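Local structure of probable transcriptional regulator, LysR family protein (2QL3) at residues G5-G10 and L55-V60; V72-R77 and V184-H189; M80-A85 and L167-K172; V96-L101 and A125-R130; M106-A111 and A132-N137. The protein probably regulates transcription as a DNA-binding LysR-family factor, of which this chain is the C-terminal substrate-binding domain. All blocks are in the same frame, centred on the assembly; numbering follows the deposited sequence.

The contacts fall into two groups, as expected for the two lobes of the periplasmic-binding-protein-like fold of LysR C-terminal domains. Interactions 1 and 2, with centres about 13 Å apart, share a sheet and meet where strands 57-61 and 182-189 pair. Interactions 3, 4 and 5 gather in the other lobe, centres 15 to 16 Å apart, whereas interactions 1 and 4 lie about 38 Å apart. The long strand 69-84 joins the groups and supplies a segment to both interaction 2 and interaction 3. Along the chain interaction 1 closes first; interaction 2 then encloses the other three, and interactions 4 and 5 interleave. In relatives the effector site lies between two such lobes.

Interaction 1. Residues G5-G10 and L55-V60; sequences GPIAVG and LDVAIV
Ala8, Val9 and Gly10 meet Asp56, Val57 and Ala58 in a buried parallel strand pairing within the mixed sheet of one lobe, where strand 5-11 also pairs with strand 34-40; the axes of the short segments 5-10 and 57-60 are closest at 4.7 Å. The entry to the second strand is pinned to Ala8. Asp56 turns its carboxylate to the backbone of the first strand, CG lying anti to its carbonyl carbon (chi1 -70°), and OD2 accepts Ala8 N at 2.7 Å in an almost straight bond on its anti side. Ala8 O in turn takes two donors, Asp56 N at 2.8 Å and Val57 N at 3.2 Å. A water bonded to Asp56 OD1 and Pro6 O extends the grip. With an alanine here the carboxylate is gone, and the buried Ala8 N would probably be left without its acceptor. Beyond Asp56 regular parallel pairing takes over, Gly10 N to Val57 O (2.9 Å) and Ile59 N to Gly10 O (2.8 Å), as in the open alpha/beta sheets of periplasmic-binding-protein-like domains. Gly10 suits its place: a CB would collide with Leu55 CD1, while Leu55 CD2 lies 3.7 Å from Gly10 N. Leu46 and Leu50 of helix 43-51 back Leu55. On the opposite face Val57 CG2 rests against Val9 CG2 at 3.9 Å and meets Ile7 CD1 crosswise, with Phe201 of helix 196-205 packed against all three.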
# COMPACT_ATOMS: atom_id res chain seq x y z
N GLY A 5 10.73 -10.44 26.23
CA GLY A 5 9.37 -10.94 26.13
C GLY A 5 8.59 -10.27 25.00
O GLY A 5 9.08 -9.30 24.37
N PRO A 6 7.37 -10.77 24.74
CA PRO A 6 6.55 -10.35 23.55
C PRO A 6 5.90 -9.02 23.77
O PRO A 6 5.44 -8.75 24.87
CB PRO A 6 5.47 -11.44 23.49
CG PRO A 6 5.32 -11.89 24.96
CD PRO A 6 6.68 -11.79 25.55
N ILE A 7 5.80 -8.20 22.71
CA ILE A 7 4.91 -7.01 22.72
C ILE A 7 4.13 -7.03 21.42
O ILE A 7 4.70 -7.31 20.38
CB ILE A 7 5.66 -5.62 22.91
CG1 ILE A 7 4.67 -4.47 22.84
CG2 ILE A 7 6.82 -5.39 21.88
CD1 ILE A 7 5.30 -3.06 22.82
N ALA A 8 2.85 -6.78 21.49
CA ALA A 8 2.00 -6.61 20.28
C ALA A 8 1.78 -5.13 19.94
O ALA A 8 1.23 -4.36 20.73
CB ALA A 8 0.67 -7.37 20.37
N VAL A 9 2.31 -4.76 18.79
CA VAL A 9 2.25 -3.39 18.25
C VAL A 9 1.34 -3.31 17.02
O VAL A 9 1.54 -4.00 15.99
CB VAL A 9 3.64 -2.85 17.87
CG1 VAL A 9 3.54 -1.36 17.39
CG2 VAL A 9 4.66 -2.99 19.03
N GLY A 10 0.31 -2.50 17.11
CA GLY A 10 -0.55 -2.34 15.94
C GLY A 10 -0.31 -1.00 15.30
O GLY A 10 0.28 -0.08 15.93
N LEU A 55 -3.57 -6.21 21.28
CA LEU A 55 -2.46 -5.30 21.06
C LEU A 55 -2.09 -4.68 22.39
O LEU A 55 -2.97 -4.46 23.21
CB LEU A 55 -2.83 -4.19 20.07
CG LEU A 55 -3.23 -4.57 18.65
CD1 LEU A 55 -3.74 -3.29 17.97
CD2 LEU A 55 -2.05 -5.18 17.93
N ASP A 56 -0.80 -4.42 22.59
CA ASP A 56 -0.32 -3.70 23.78
C ASP A 56 -0.41 -2.20 23.51
O ASP A 56 -0.87 -1.43 24.35
CB ASP A 56 1.14 -4.03 24.13
CG ASP A 56 1.36 -5.49 24.66
OD1 ASP A 56 1.26 -5.66 25.89
OD2 ASP A 56 1.61 -6.46 23.89
N VAL A 57 0.05 -1.80 22.32
CA VAL A 57 0.15 -0.40 21.91
C VAL A 57 -0.24 -0.30 20.44
O VAL A 57 -0.31 -1.31 19.73
CB VAL A 57 1.58 0.21 22.14
CG1 VAL A 57 1.98 0.17 23.62
CG2 VAL A 57 2.63 -0.50 21.31
N ALA A 58 -0.57 0.92 20.03
CA ALA A 58 -0.93 1.24 18.64
C ALA A 58 -0.17 2.52 18.24
O ALA A 58 -0.00 3.47 19.08
CB ALA A 58 -2.45 1.46 18.56
N ILE A 59 0.29 2.55 17.00
CA ILE A 59 0.82 3.75 16.40
C ILE A 59 -0.25 4.25 15.46
O ILE A 59 -0.61 3.57 14.50
CB ILE A 59 2.09 3.49 15.59
CG1 ILE A 59 3.16 2.77 16.47
CG2 ILE A 59 2.62 4.78 14.97
CD1 ILE A 59 3.57 3.50 17.70
N VAL A 60 -0.81 5.43 15.75
CA VAL A 60 -1.99 5.91 15.02
C VAL A 60 -1.96 7.41 14.79
O VAL A 60 -1.25 8.14 15.47
CB VAL A 60 -3.34 5.56 15.76
CG1 VAL A 60 -3.60 4.10 15.69
CG2 VAL A 60 -3.34 6.03 17.21
O HOH W 1 3.40 -7.35 26.50

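Interaction 2. Residues V72-R77 and V184-H189; sequences VPLMTR and VVVAWH. With PO4 (phosphate ion), chain R.
Val72 and Val186 face each other as a hydrogen-bonded antiparallel pair, and the side chains around them meet at different angles. Val72 CB rests on Val186 CG1 at 3.8 Å, while its CG2 branch reaches the edge of the Trp188 indole, 4.0 Å from CH2 and near the ring plane. Leu74 comes over the neighbouring strand: its side chain meets that of Val186 at about a right angle, CD1 to CG1 3.9 Å, and CD2 sits 3.6 Å from Val186 N. Selenomethionine Met75 instead lies alongside Val184, pointing the same way, with SE 4.0 Å from CG2; its CG lies between the backbone N and the carbonyl carbon (chi1 43°), which lays CG and SE along the valine. One extra residue on the first strand sets both Leu74 and Met75 opposite Val184, a classic beta bulge, in which Val184 O accepts Leu74 N at 2.7 Å and Met75 N only weakly. A phosphate, probably picked up from the crystallisation solution, lies by Thr76 N, but the modelled bond is too short to trust. Val205 of helix 196-205 packs on Leu74. The main-chain bonds set the register, and the side chains add apolar packing without a polar link across the strands.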
# COMPACT_ATOMS: atom_id res chain seq x y z
N VAL A 72 0.90 9.65 23.28
CA VAL A 72 2.08 10.50 23.39
C VAL A 72 2.47 10.81 21.93
O VAL A 72 2.66 9.90 21.13
CB VAL A 72 3.27 9.78 24.13
CG1 VAL A 72 4.58 10.50 23.87
CG2 VAL A 72 3.08 9.72 25.64
N PRO A 73 2.62 12.11 21.58
CA PRO A 73 2.92 12.45 20.20
C PRO A 73 4.32 12.07 19.74
O PRO A 73 5.29 12.21 20.47
CB PRO A 73 2.66 13.95 20.14
CG PRO A 73 2.91 14.44 21.50
CD PRO A 73 2.51 13.30 22.45
N LEU A 74 4.42 11.54 18.54
CA LEU A 74 5.70 11.08 18.01
C LEU A 74 6.19 12.14 17.02
O LEU A 74 7.39 12.46 16.94
CB LEU A 74 5.47 9.75 17.31
CG LEU A 74 5.65 8.38 18.00
CD1 LEU A 74 5.53 8.44 19.45
CD2 LEU A 74 4.65 7.43 17.43
N MSE A 75 5.23 12.70 16.30
CA MSE A 75 5.49 13.66 15.25
C MSE A 75 4.14 14.26 14.85
O MSE A 75 3.10 13.73 15.21
CB MSE A 75 6.21 13.06 14.03
CG MSE A 75 5.75 11.67 13.50
SE MSE A 75 5.32 11.83 11.64
CE MSE A 75 7.12 11.84 10.80
N THR A 76 4.20 15.41 14.16
CA THR A 76 3.03 16.10 13.69
C THR A 76 3.26 16.41 12.20
O THR A 76 4.38 16.70 11.79
CB THR A 76 2.85 17.42 14.42
OG1 THR A 76 2.61 17.16 15.80
CG2 THR A 76 1.63 18.11 13.92
N ARG A 77 2.22 16.38 11.41
CA ARG A 77 2.39 16.73 9.99
C ARG A 77 1.19 17.44 9.49
O ARG A 77 0.07 17.11 9.82
CB ARG A 77 2.60 15.49 9.10
CG ARG A 77 3.71 14.55 9.59
CD ARG A 77 4.92 14.68 8.73
NE ARG A 77 5.06 13.46 7.92
CZ ARG A 77 5.74 13.38 6.77
NH1 ARG A 77 6.37 14.45 6.26
NH2 ARG A 77 5.81 12.20 6.14
N VAL A 184 0.79 12.09 14.81
CA VAL A 184 0.97 10.69 14.93
C VAL A 184 1.38 10.43 16.39
O VAL A 184 2.34 11.03 16.93
CB VAL A 184 2.02 10.22 13.95
CG1 VAL A 184 2.21 8.67 14.00
CG2 VAL A 184 1.62 10.65 12.52
N VAL A 185 0.63 9.53 17.03
CA VAL A 185 0.84 9.17 18.43
C VAL A 185 1.17 7.67 18.64
O VAL A 185 0.82 6.83 17.82
CB VAL A 185 -0.39 9.55 19.27
CG1 VAL A 185 -0.65 11.10 19.18
CG2 VAL A 185 -1.68 8.74 18.83
N VAL A 186 1.90 7.37 19.72
CA VAL A 186 1.83 6.03 20.37
C VAL A 186 0.66 6.00 21.37
O VAL A 186 0.48 6.93 22.16
CB VAL A 186 3.18 5.57 21.01
CG1 VAL A 186 3.62 6.49 22.22
CG2 VAL A 186 3.10 4.07 21.45
N ALA A 187 -0.19 4.98 21.30
CA ALA A 187 -1.38 4.95 22.15
C ALA A 187 -1.54 3.64 22.89
O ALA A 187 -1.05 2.60 22.46
CB ALA A 187 -2.66 5.27 21.29
N TRP A 188 -2.18 3.69 24.04
CA TRP A 188 -2.53 2.49 24.79
C TRP A 188 -3.75 2.80 25.61
O TRP A 188 -4.07 3.95 25.82
CB TRP A 188 -1.38 2.02 25.68
CG TRP A 188 -1.00 2.98 26.78
CD1 TRP A 188 -1.41 2.96 28.07
CD2 TRP A 188 -0.15 4.13 26.63
NE1 TRP A 188 -0.85 4.03 28.77
CE2 TRP A 188 -0.07 4.76 27.92
CE3 TRP A 188 0.57 4.68 25.55
CZ2 TRP A 188 0.72 5.89 28.15
CZ3 TRP A 188 1.34 5.82 25.77
CH2 TRP A 188 1.40 6.42 27.07
N HIS A 189 -4.43 1.79 26.10
CA HIS A 189 -5.69 2.00 26.81
C HIS A 189 -5.45 2.39 28.29
O HIS A 189 -4.69 1.73 28.98
CB HIS A 189 -6.46 0.69 26.66
CG HIS A 189 -7.92 0.78 26.95
ND1 HIS A 189 -8.42 0.94 28.22
CD2 HIS A 189 -8.99 0.64 26.13
CE1 HIS A 189 -9.75 0.91 28.17
NE2 HIS A 189 -10.12 0.73 26.91
P PO4 R . 7.49 16.96 14.82
O1 PO4 R . 7.45 18.44 15.17
O2 PO4 R . 7.58 16.15 16.11
O3 PO4 R . 6.22 16.65 14.08
O4 PO4 R . 8.66 16.59 13.92

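Interaction 3. Residues M80-A85 and L167-K172; sequences MVVLGA and LPVVVK
Val81 pairs with Lys172 and Leu83 with Val170, forming an antiparallel beta pairing at the far end of the long strand 69-84, in the second lobe of the periplasmic-binding-protein-like fold. Each of these two pairs is closed by reciprocal backbone hydrogen bonds: Lys172 N to Val81 O is 2.7 Å and nearly straight, and its return bond, Val81 N to Lys172 O, is more bent at 141°. Leu83 and Val170 exchange a similar couple. Between them sits the non-hydrogen-bonded pair Val82 and Val171, where Val82 CA approaches Val170 O at 3.4 Å in a CA-H...O contact.

The apolar contacts divide between the two faces. On the face of Val82, its CG1 branch presses on Val169 CG1 at 3.5 Å, tighter than usual for carbons; the Val169 chi1 of 107° lies far from a staggered value, which may reflect local strain. Val171 lies alongside Val82, and its CG1 meets SE of the selenomethionine Met80, whose side chain crosses it obliquely. Leu154 of strand 152-154 also packs on Val82. On the other face the aliphatic part of Lys172 crosses Leu83 at about a right angle, CD to Leu83 CD2 3.8 Å, before its amino end leads away.

Farther along, Ala85 CB touches Pro168 CG at 3.9 Å, and a water links the two backbones, accepting from Ala85 N at 3.0 Å and donating to Pro168 O at 2.7 Å.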
# COMPACT_ATOMS: atom_id res chain seq x y z
N MSE A 80 -0.90 17.90 2.96
CA MSE A 80 -0.36 18.49 1.73
C MSE A 80 -1.11 18.02 0.46
O MSE A 80 -1.71 16.95 0.41
CB MSE A 80 1.13 18.20 1.58
CG MSE A 80 1.48 16.75 1.23
SE MSE A 80 3.20 16.16 2.07
CE MSE A 80 2.62 15.61 3.87
N VAL A 81 -1.12 18.89 -0.53
CA VAL A 81 -1.62 18.55 -1.84
C VAL A 81 -0.52 17.84 -2.63
O VAL A 81 0.64 18.20 -2.48
CB VAL A 81 -2.19 19.84 -2.60
CG1 VAL A 81 -2.30 19.59 -4.06
CG2 VAL A 81 -3.58 20.11 -2.05
N VAL A 82 -0.91 16.83 -3.42
CA VAL A 82 0.02 16.12 -4.26
C VAL A 82 -0.55 16.14 -5.64
O VAL A 82 -1.74 15.84 -5.83
CB VAL A 82 0.34 14.66 -3.71
CG1 VAL A 82 1.51 14.04 -4.46
CG2 VAL A 82 0.64 14.69 -2.20
N LEU A 83 0.29 16.55 -6.59
CA LEU A 83 -0.06 16.76 -8.01
C LEU A 83 0.89 15.94 -8.88
O LEU A 83 2.03 15.59 -8.46
CB LEU A 83 0.21 18.20 -8.40
CG LEU A 83 -0.82 19.31 -8.11
CD1 LEU A 83 -2.04 18.88 -7.30
CD2 LEU A 83 -0.16 20.61 -7.66
N GLY A 84 0.41 15.62 -10.08
CA GLY A 84 1.26 15.09 -11.13
C GLY A 84 1.98 16.27 -11.77
O GLY A 84 1.51 17.41 -11.70
N ALA A 85 3.11 15.97 -12.39
CA ALA A 85 4.01 16.99 -12.94
C ALA A 85 3.40 17.80 -14.08
O ALA A 85 3.82 18.93 -14.32
CB ALA A 85 5.31 16.36 -13.39
N LEU A 167 7.27 7.70 -11.87
CA LEU A 167 6.85 9.05 -12.20
C LEU A 167 6.99 9.98 -11.01
O LEU A 167 6.91 9.51 -9.86
CB LEU A 167 5.42 9.06 -12.71
CG LEU A 167 5.25 8.45 -14.08
CD1 LEU A 167 3.83 8.64 -14.51
CD2 LEU A 167 6.24 9.04 -15.16
N PRO A 168 7.22 11.29 -11.26
CA PRO A 168 7.39 12.16 -10.09
C PRO A 168 6.03 12.62 -9.60
O PRO A 168 5.00 12.54 -10.28
CB PRO A 168 8.18 13.34 -10.64
CG PRO A 168 7.65 13.49 -12.03
CD PRO A 168 7.36 12.05 -12.52
N VAL A 169 6.06 13.10 -8.38
CA VAL A 169 4.88 13.63 -7.79
C VAL A 169 5.33 15.00 -7.27
O VAL A 169 6.51 15.19 -6.91
CB VAL A 169 4.47 12.60 -6.74
CG1 VAL A 169 4.73 13.03 -5.35
CG2 VAL A 169 3.13 11.93 -7.11
N VAL A 170 4.41 15.95 -7.24
CA VAL A 170 4.71 17.31 -6.87
C VAL A 170 3.85 17.66 -5.68
O VAL A 170 2.61 17.70 -5.76
CB VAL A 170 4.45 18.32 -8.02
CG1 VAL A 170 4.78 19.79 -7.54
CG2 VAL A 170 5.22 17.92 -9.31
N VAL A 171 4.54 17.93 -4.57
CA VAL A 171 3.94 18.01 -3.23
C VAL A 171 3.89 19.48 -2.92
O VAL A 171 4.89 20.19 -3.04
CB VAL A 171 4.81 17.18 -2.21
CG1 VAL A 171 4.44 17.45 -0.81
CG2 VAL A 171 4.69 15.67 -2.50
N LYS A 172 2.71 19.99 -2.58
CA LYS A 172 2.58 21.39 -2.24
C LYS A 172 1.86 21.63 -0.93
O LYS A 172 0.86 20.92 -0.63
CB LYS A 172 1.85 22.11 -3.38
CG LYS A 172 2.56 21.96 -4.68
CD LYS A 172 2.08 22.95 -5.65
CE LYS A 172 3.23 23.81 -6.04
NZ LYS A 172 3.63 23.38 -7.39
O HOH W 2 4.02 13.14 -12.76

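Interaction 4. Residues V96-L101 and A125-R130; sequences VRLADL and AGFAPR
Leu98 packs against Ala125 and Phe127 in a purely van der Waals contact, with no hydrogen bond joining the two segments. Leu98 CB rests on Ala125 CB at 3.9 Å. The Phe127 ring comes in at about a right angle to the leucine side chain and turns its edge to CD2; the modelled approach there is too short for carbons, so its exact closeness is doubtful. CE1 of the ring also lies 3.6 Å from Leu98 O, and Ala99 CB borders the patch, 4.1 Å from Ala125 O. Replacing Phe127 by an alanine removes the ring, and would probably open a gap beside Leu98 and deprive its isobutyl group of an apolar wall.

Short turns position both sides. Residues 98-101 form a 3-10 segment, in which Leu101 N bonds Leu98 O at 2.8 Å. Across from it, Gly126 ends helix 114-125 in a Schellman motif; at its positive phi (106°) a beta carbon would run into the carbonyl O of Ala125. Phe127 then directs its ring inward, CG placed between backbone N and carbonyl carbon (chi1 71°).

Val121 and Cys122 of helix 114-125 touch Leu98 as well, so the contact packs the 3-10 segment on the end of that helix. The two loops run on to the strands of this lobe: Val96 lies against Val81 of strand 69-84, and Arg130 bonds through its backbone to Met106 of strand 106-109.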
# COMPACT_ATOMS: atom_id res chain seq x y z
N VAL A 96 -0.85 26.01 -2.48
CA VAL A 96 -2.09 26.10 -3.28
C VAL A 96 -3.23 26.47 -2.36
O VAL A 96 -3.22 26.08 -1.21
CB VAL A 96 -2.45 24.79 -4.05
CG1 VAL A 96 -1.35 24.39 -5.02
CG2 VAL A 96 -2.76 23.68 -3.09
N ARG A 97 -4.18 27.25 -2.83
CA ARG A 97 -5.45 27.28 -2.12
C ARG A 97 -6.33 26.20 -2.69
O ARG A 97 -6.54 26.12 -3.89
CB ARG A 97 -6.14 28.62 -2.09
CG ARG A 97 -5.72 29.68 -3.03
CD ARG A 97 -6.31 31.05 -2.55
NE ARG A 97 -7.14 30.87 -1.36
CZ ARG A 97 -8.46 30.69 -1.33
NH1 ARG A 97 -9.08 30.50 -0.16
NH2 ARG A 97 -9.18 30.70 -2.47
N LEU A 98 -6.80 25.33 -1.82
CA LEU A 98 -7.49 24.12 -2.23
C LEU A 98 -8.69 24.48 -3.08
O LEU A 98 -9.02 23.77 -4.03
CB LEU A 98 -7.98 23.44 -0.98
CG LEU A 98 -7.66 22.01 -0.60
CD1 LEU A 98 -7.72 21.97 0.90
CD2 LEU A 98 -8.73 21.14 -1.19
N ALA A 99 -9.34 25.57 -2.73
CA ALA A 99 -10.45 26.11 -3.51
C ALA A 99 -10.15 26.14 -5.02
O ALA A 99 -11.09 26.06 -5.82
CB ALA A 99 -10.82 27.52 -3.01
N ASP A 100 -8.86 26.25 -5.38
CA ASP A 100 -8.44 26.35 -6.80
C ASP A 100 -8.49 25.00 -7.53
O ASP A 100 -8.42 24.95 -8.73
CB ASP A 100 -7.05 27.00 -6.94
CG ASP A 100 -7.05 28.48 -6.47
OD1 ASP A 100 -5.97 29.13 -6.48
OD2 ASP A 100 -8.12 28.98 -6.06
N LEU A 101 -8.65 23.93 -6.77
CA LEU A 101 -8.76 22.57 -7.29
C LEU A 101 -10.20 22.04 -7.17
O LEU A 101 -10.46 20.89 -7.47
CB LEU A 101 -7.82 21.67 -6.49
CG LEU A 101 -6.34 21.90 -6.78
CD1 LEU A 101 -5.57 21.31 -5.62
CD2 LEU A 101 -5.99 21.18 -8.11
N ALA A 125 -12.42 24.52 3.13
CA ALA A 125 -12.10 25.40 1.98
C ALA A 125 -13.34 25.75 1.12
O ALA A 125 -13.24 26.54 0.14
CB ALA A 125 -11.01 24.78 1.14
N GLY A 126 -14.49 25.16 1.47
CA GLY A 126 -15.79 25.53 0.87
C GLY A 126 -16.42 24.56 -0.14
O GLY A 126 -17.43 24.87 -0.73
N PHE A 127 -15.83 23.39 -0.34
CA PHE A 127 -16.32 22.50 -1.41
C PHE A 127 -16.38 21.04 -1.03
O PHE A 127 -15.87 20.62 0.03
CB PHE A 127 -15.59 22.72 -2.75
CG PHE A 127 -14.17 22.25 -2.75
CD1 PHE A 127 -13.17 23.01 -2.13
CD2 PHE A 127 -13.82 21.05 -3.37
CE1 PHE A 127 -11.85 22.57 -2.08
CE2 PHE A 127 -12.49 20.61 -3.37
CZ PHE A 127 -11.51 21.36 -2.72
N ALA A 128 -17.10 20.30 -1.87
CA ALA A 128 -17.18 18.86 -1.83
C ALA A 128 -16.39 18.42 -3.07
O ALA A 128 -16.69 18.85 -4.18
CB ALA A 128 -18.65 18.41 -1.92
N PRO A 129 -15.33 17.65 -2.87
CA PRO A 129 -14.52 17.38 -4.07
C PRO A 129 -15.22 16.44 -5.06
O PRO A 129 -16.04 15.58 -4.63
CB PRO A 129 -13.30 16.69 -3.51
CG PRO A 129 -13.83 15.99 -2.25
CD PRO A 129 -14.80 17.01 -1.66
N ARG A 130 -14.86 16.59 -6.33
CA ARG A 130 -15.25 15.68 -7.42
C ARG A 130 -14.27 14.50 -7.43
O ARG A 130 -13.18 14.62 -7.97
CB ARG A 130 -15.16 16.36 -8.80
CG ARG A 130 -15.83 17.79 -8.96
CD ARG A 130 -15.59 18.41 -10.37
NE ARG A 130 -15.74 17.40 -11.43
CZ ARG A 130 -14.76 16.89 -12.20
NH1 ARG A 130 -13.49 17.30 -12.11
NH2 ARG A 130 -15.05 15.94 -13.09

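Interaction 5. Residues M106-A111 and A132-N137; sequences MVLLDA and AYRTAN
Val107, Leu108 and Leu109 run parallel to Tyr133, Arg134 and Thr135, the axes of the short segments 18° apart, held by alternating bonds: Leu108 N to Tyr133 O at 2.8 Å, Thr135 N to Leu108 O at 3.0 Å and Asp110 N to Thr135 O at 2.6 Å. On the face of Leu108, Arg134 lies beside the leucine and points the same way. Leu108 CD2 covers one face of the guanidinium towards its rim, 3.3 Å from NH2. That same NH2 reaches Asp110 OD2 at 3.1 Å in a salt bridge. The oxygen lies in the guanidinium plane, yet the nitrogen stands above the carboxylate, the planes being 72° apart. A bend at chi3 (-54°) of Arg134 brings the guanidinium to Leu108 and Asp110 on the neighbouring segment, while Asp110 OD1 is bonded to Thr115 OG1. On the other face Leu109 CD1 sits 3.4 Å from Thr135 O, and Phe144 of helix 138-147 meets the Tyr133 ring edge-to-face. Thr135 OG1 accepts Asn137 N at 2.9 Å, an ST turn at the N-cap of that helix, and is also hydrogen-bonded to Glu40 OE1 of the second subunit, which puts this strand end at the contact between chains. A phosphate ion lies about 5 Å from the Arg134 side chain. Strand 106-109, helix 114-125 and strand 131-135 make up a beta-alpha-beta crossover, the basic unit of alpha/beta folds.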
# COMPACT_ATOMS: atom_id res chain seq x y z
N MSE A 106 -10.47 14.66 -8.21
CA MSE A 106 -9.64 14.23 -7.12
C MSE A 106 -9.47 12.70 -7.08
O MSE A 106 -10.37 11.98 -7.46
CB MSE A 106 -10.18 14.79 -5.77
CG MSE A 106 -9.28 14.45 -4.55
SE MSE A 106 -10.37 14.45 -2.92
CE MSE A 106 -8.89 14.42 -1.55
N VAL A 107 -8.29 12.24 -6.62
CA VAL A 107 -8.02 10.83 -6.28
C VAL A 107 -8.07 10.84 -4.74
O VAL A 107 -7.26 11.52 -4.09
CB VAL A 107 -6.60 10.35 -6.74
CG1 VAL A 107 -6.30 8.94 -6.26
CG2 VAL A 107 -6.47 10.39 -8.24
N LEU A 108 -9.06 10.16 -4.18
CA LEU A 108 -9.31 10.14 -2.74
C LEU A 108 -8.71 8.89 -2.09
O LEU A 108 -8.99 7.75 -2.50
CB LEU A 108 -10.82 10.21 -2.47
CG LEU A 108 -11.30 10.00 -1.06
CD1 LEU A 108 -11.01 11.22 -0.28
CD2 LEU A 108 -12.82 9.70 -0.95
N LEU A 109 -7.85 9.11 -1.10
CA LEU A 109 -7.42 8.01 -0.24
C LEU A 109 -8.53 7.73 0.79
O LEU A 109 -8.83 8.54 1.64
CB LEU A 109 -6.10 8.37 0.47
CG LEU A 109 -5.58 7.19 1.35
CD1 LEU A 109 -5.25 5.97 0.45
CD2 LEU A 109 -4.39 7.58 2.17
N ASP A 110 -9.23 6.61 0.63
CA ASP A 110 -10.32 6.36 1.54
C ASP A 110 -9.79 5.36 2.56
O ASP A 110 -9.96 4.16 2.39
CB ASP A 110 -11.51 5.75 0.80
CG ASP A 110 -12.73 5.52 1.74
OD1 ASP A 110 -12.63 5.66 3.01
OD2 ASP A 110 -13.80 5.19 1.19
N ALA A 111 -9.11 5.86 3.59
CA ALA A 111 -8.56 4.95 4.61
C ALA A 111 -8.82 5.60 5.95
O ALA A 111 -7.92 6.28 6.46
CB ALA A 111 -7.04 4.69 4.37
N ALA A 132 -12.93 11.37 -8.71
CA ALA A 132 -12.78 10.54 -9.92
C ALA A 132 -12.37 9.11 -9.57
O ALA A 132 -12.75 8.14 -10.27
CB ALA A 132 -11.75 11.17 -10.85
N TYR A 133 -11.57 8.95 -8.51
CA TYR A 133 -11.07 7.64 -8.12
C TYR A 133 -10.90 7.58 -6.61
O TYR A 133 -10.51 8.55 -5.99
CB TYR A 133 -9.73 7.28 -8.83
CG TYR A 133 -9.82 7.28 -10.33
CD1 TYR A 133 -10.38 6.19 -11.01
CD2 TYR A 133 -9.41 8.41 -11.07
CE1 TYR A 133 -10.52 6.20 -12.43
CE2 TYR A 133 -9.54 8.44 -12.50
CZ TYR A 133 -10.09 7.31 -13.15
OH TYR A 133 -10.22 7.28 -14.51
N ARG A 134 -11.19 6.41 -6.05
CA ARG A 134 -11.11 6.17 -4.63
C ARG A 134 -10.28 4.90 -4.44
O ARG A 134 -10.33 3.98 -5.30
CB ARG A 134 -12.55 6.04 -4.10
CG ARG A 134 -12.70 5.61 -2.70
CD ARG A 134 -14.22 5.41 -2.39
NE ARG A 134 -15.02 6.61 -2.71
CZ ARG A 134 -15.44 7.53 -1.83
NH1 ARG A 134 -16.16 8.56 -2.28
NH2 ARG A 134 -15.16 7.42 -0.52
N THR A 135 -9.44 4.89 -3.39
CA THR A 135 -8.55 3.75 -3.07
C THR A 135 -8.21 3.76 -1.56
O THR A 135 -8.08 4.83 -0.94
CB THR A 135 -7.22 3.79 -3.88
OG1 THR A 135 -6.34 2.75 -3.41
CG2 THR A 135 -6.48 5.13 -3.69
N ALA A 136 -8.07 2.61 -0.95
CA ALA A 136 -7.54 2.62 0.43
C ALA A 136 -6.00 2.44 0.47
O ALA A 136 -5.39 2.45 1.56
CB ALA A 136 -8.26 1.56 1.33
N ASN A 137 -5.39 2.35 -0.71
CA ASN A 137 -3.96 2.08 -0.84
C ASN A 137 -3.15 3.36 -1.06
O ASN A 137 -3.37 4.05 -2.01
CB ASN A 137 -3.71 1.13 -1.98
CG ASN A 137 -2.27 0.58 -1.99
OD1 ASN A 137 -1.58 0.62 -0.96
ND2 ASN A 137 -1.83 0.09 -3.12